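Local coordinates for protein arginase (Glaciozyma antarctica, PDB 5YNL) that probably hydrolyses L-arginine to L-ornithine and urea, as a cold-adapted member of the arginase family from a psychrophilic yeast, at residues I281-D286 with E316-T321. Sequence-based numbering, arbitrary orientation.
Sequences IHLSFD and EAIAET
Ile318 reaches from helix 308-320 to the sheet and meets two alternate residues of strand 281-286, Ile281 and Leu283. Ile318 CG2 lies 4.2 Å from Ile281 CG2, and Ile318 CG1 comes equally near Leu283 CD2, the side chains of Ile318 and Leu283 crossing at a slant. Leu283 reaches it with CG anti to the backbone N (chi1 178°), which carries the methyls out from the sheet. This apolar contact is buried.

The polar element lies where helix 308-320 gives way to the link to strand 324-330. Thr321 OG1 donates to Ile318 O at 3.0 Å, in the carbonyl plane; Thr321 N gives the same oxygen a second bond, and Leu323 N hydrogen-bonds to OG1. Ile281 CD1 rests 3.8 Å from Thr321 OG1, the two side chains roughly perpendicular. A valine in place of Thr321 would probably leave Leu323 N without its side-chain mate and the turn less firmly fixed.

From here the chain turns into strand 324-330, which pairs in parallel with 281-286, making helix 308-320 the crossover of a beta-alpha-beta unit in the arginase alpha/beta fold. Leu324 touches Ile281, Leu283 and Ile318, while His282 faces helix 158-168.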
ATOM      1  N   ILE A 281      -5.966  -9.142  -0.293  1.00 30.25           N
ATOM      2  CA  ILE A 281      -5.792  -7.822   0.300  1.00 28.16           C
ATOM      3  C   ILE A 281      -4.519  -7.148  -0.227  1.00 28.30           C
ATOM      4  O   ILE A 281      -3.432  -7.753  -0.220  1.00 30.12           O
ATOM      5  CB  ILE A 281      -5.722  -7.892   1.858  1.00 27.39           C
ATOM      6  CG1 ILE A 281      -7.130  -8.017   2.453  1.00 27.20           C
ATOM      7  CG2 ILE A 281      -5.016  -6.660   2.441  1.00 25.36           C
ATOM      8  CD1 ILE A 281      -7.168  -8.529   3.938  1.00 27.96           C
ATOM      9  N   HIS A 282      -4.660  -5.893  -0.658  1.00 30.54           N
ATOM     10  CA  HIS A 282      -3.530  -5.053  -0.998  1.00 31.41           C
ATOM     11  C   HIS A 282      -3.377  -4.050   0.138  1.00 28.89           C
ATOM     12  O   HIS A 282      -4.245  -3.181   0.339  1.00 26.78           O
ATOM     13  CB  HIS A 282      -3.758  -4.321  -2.334  1.00 32.23           C
ATOM     14  CG  HIS A 282      -2.530  -3.682  -2.912  1.00 34.99           C
ATOM     15  ND1 HIS A 282      -1.316  -3.633  -2.253  1.00 36.51           N
ATOM     16  CD2 HIS A 282      -2.327  -3.048  -4.092  1.00 37.07           C
ATOM     17  CE1 HIS A 282      -0.426  -3.015  -3.004  1.00 39.72           C
ATOM     18  NE2 HIS A 282      -1.019  -2.641  -4.125  1.00 39.92           N
ATOM     19  N   LEU A 283      -2.296  -4.166   0.897  1.00 31.72           N
ATOM     20  CA  LEU A 283      -2.068  -3.208   1.984  1.00 29.21           C
ATOM     21  C   LEU A 283      -1.025  -2.209   1.554  1.00 31.22           C
ATOM     22  O   LEU A 283       0.175  -2.550   1.434  1.00 33.85           O
ATOM     23  CB  LEU A 283      -1.623  -3.894   3.286  1.00 28.31           C
ATOM     24  CG  LEU A 283      -1.307  -3.019   4.508  1.00 25.74           C
ATOM     25  CD1 LEU A 283      -2.487  -2.099   4.924  1.00 23.72           C
ATOM     26  CD2 LEU A 283      -0.938  -3.924   5.659  1.00 25.61           C
ATOM     27  N   SER A 284      -1.471  -0.976   1.306  1.00 22.60           N
ATOM     28  CA  SER A 284      -0.545   0.056   0.828  1.00 25.70           C
ATOM     29  C   SER A 284      -0.225   1.008   1.978  1.00 24.57           C
ATOM     30  O   SER A 284      -1.015   1.919   2.278  1.00 23.68           O
ATOM     31  CB  SER A 284      -1.145   0.808  -0.360  1.00 27.61           C
ATOM     32  OG  SER A 284      -0.122   1.432  -1.111  1.00 32.74           O
ATOM     33  N   PHE A 285       0.924   0.778   2.612  1.00 31.65           N
ATOM     34  CA  PHE A 285       1.284   1.422   3.878  1.00 29.95           C
ATOM     35  C   PHE A 285       2.312   2.548   3.701  1.00 34.53           C
ATOM     36  O   PHE A 285       3.441   2.308   3.258  1.00 36.57           O
ATOM     37  CB  PHE A 285       1.861   0.382   4.850  1.00 26.91           C
ATOM     38  CG  PHE A 285       1.710   0.757   6.298  1.00 24.42           C
ATOM     39  CD1 PHE A 285       2.347   1.878   6.814  1.00 26.02           C
ATOM     40  CD2 PHE A 285       0.930  -0.008   7.139  1.00 22.01           C
ATOM     41  CE1 PHE A 285       2.182   2.225   8.163  1.00 24.52           C
ATOM     42  CE2 PHE A 285       0.779   0.332   8.463  1.00 20.97           C
ATOM     43  CZ  PHE A 285       1.399   1.457   8.977  1.00 22.04           C
ATOM     44  N   ASP A 286       1.924   3.770   4.058  1.00 23.98           N
ATOM     45  CA  ASP A 286       2.816   4.904   3.951  1.00 28.05           C
ATOM     46  C   ASP A 286       3.267   5.224   5.341  1.00 26.40           C
ATOM     47  O   ASP A 286       2.452   5.419   6.237  1.00 24.57           O
ATOM     48  CB  ASP A 286       2.096   6.118   3.385  1.00 32.52           C
ATOM     49  CG  ASP A 286       3.041   7.241   3.061  1.00 35.28           C
ATOM     50  OD1 ASP A 286       3.682   7.779   3.993  1.00 35.76           O
ATOM     51  OD2 ASP A 286       3.165   7.587   1.865  1.00 36.39           O
ATOM     52  N   GLU A 316      -0.122  -6.851  11.495  1.00 27.74           N
ATOM     53  CA  GLU A 316      -0.373  -8.153  12.095  1.00 30.92           C
ATOM     54  C   GLU A 316      -1.797  -8.595  11.767  1.00 33.68           C
ATOM     55  O   GLU A 316      -2.016  -9.708  11.290  1.00 36.76           O
ATOM     56  CB  GLU A 316      -0.167  -8.106  13.613  1.00 29.88           C
ATOM     57  CG  GLU A 316       0.369  -9.400  14.210  1.00 31.96           C
ATOM     58  CD  GLU A 316       1.017  -9.209  15.591  1.00 30.09           C
ATOM     59  OE1 GLU A 316       1.125  -8.037  16.066  1.00 28.01           O
ATOM     60  OE2 GLU A 316       1.411 -10.244  16.219  1.00 31.46           O
ATOM     61  N   ALA A 317      -2.754  -7.697  11.988  1.00 22.99           N
ATOM     62  CA  ALA A 317      -4.162  -8.038  11.870  1.00 24.62           C
ATOM     63  C   ALA A 317      -4.442  -8.503  10.463  1.00 25.47           C
ATOM     64  O   ALA A 317      -5.139  -9.511  10.254  1.00 27.70           O
ATOM     65  CB  ALA A 317      -5.045  -6.858  12.227  1.00 23.66           C
ATOM     66  N   ILE A 318      -3.869  -7.784   9.501  1.00 32.93           N
ATOM     67  CA  ILE A 318      -4.005  -8.145   8.101  1.00 33.69           C
ATOM     68  C   ILE A 318      -3.328  -9.499   7.893  1.00 36.64           C
ATOM     69  O   ILE A 318      -3.866 -10.363   7.205  1.00 38.28           O
ATOM     70  CB  ILE A 318      -3.354  -7.102   7.194  1.00 30.72           C
ATOM     71  CG1 ILE A 318      -4.354  -5.992   6.819  1.00 28.18           C
ATOM     72  CG2 ILE A 318      -2.869  -7.757   5.883  1.00 32.74           C
ATOM     73  CD1 ILE A 318      -5.289  -5.534   7.894  1.00 27.71           C
ATOM     74  N   ALA A 319      -2.165  -9.694   8.519  1.00 22.12           N
ATOM     75  CA  ALA A 319      -1.408 -10.935   8.329  1.00 24.16           C
ATOM     76  C   ALA A 319      -2.210 -12.129   8.812  1.00 25.17           C
ATOM     77  O   ALA A 319      -2.197 -13.186   8.157  1.00 26.37           O
ATOM     78  CB  ALA A 319      -0.044 -10.875   9.028  1.00 24.53           C
ATOM     79  N   GLU A 320      -2.917 -11.974   9.931  1.00 39.48           N
ATOM     80  CA  GLU A 320      -3.643 -13.118  10.477  1.00 39.65           C
ATOM     81  C   GLU A 320      -4.762 -13.616   9.542  1.00 39.81           C
ATOM     82  O   GLU A 320      -5.165 -14.776   9.630  1.00 39.64           O
ATOM     83  CB  GLU A 320      -4.139 -12.894  11.926  1.00 38.78           C
ATOM     84  CG  GLU A 320      -5.458 -12.116  12.069  1.00 38.31           C
ATOM     85  CD  GLU A 320      -5.932 -11.966  13.532  1.00 37.59           C
ATOM     86  OE1 GLU A 320      -6.733 -11.041  13.806  1.00 37.52           O
ATOM     87  OE2 GLU A 320      -5.523 -12.764  14.416  1.00 37.28           O
ATOM     88  N   THR A 321      -5.224 -12.766   8.620  1.00 33.26           N
ATOM     89  CA  THR A 321      -6.309 -13.179   7.705  1.00 33.60           C
ATOM     90  C   THR A 321      -5.879 -14.168   6.623  1.00 34.13           C
ATOM     91  O   THR A 321      -6.730 -14.844   6.044  1.00 33.91           O
ATOM     92  CB  THR A 321      -6.987 -11.991   6.975  1.00 32.89           C
ATOM     93  OG1 THR A 321      -6.205 -11.642   5.834  1.00 32.49           O
ATOM     94  CG2 THR A 321      -7.124 -10.790   7.889  1.00 32.13           C
TER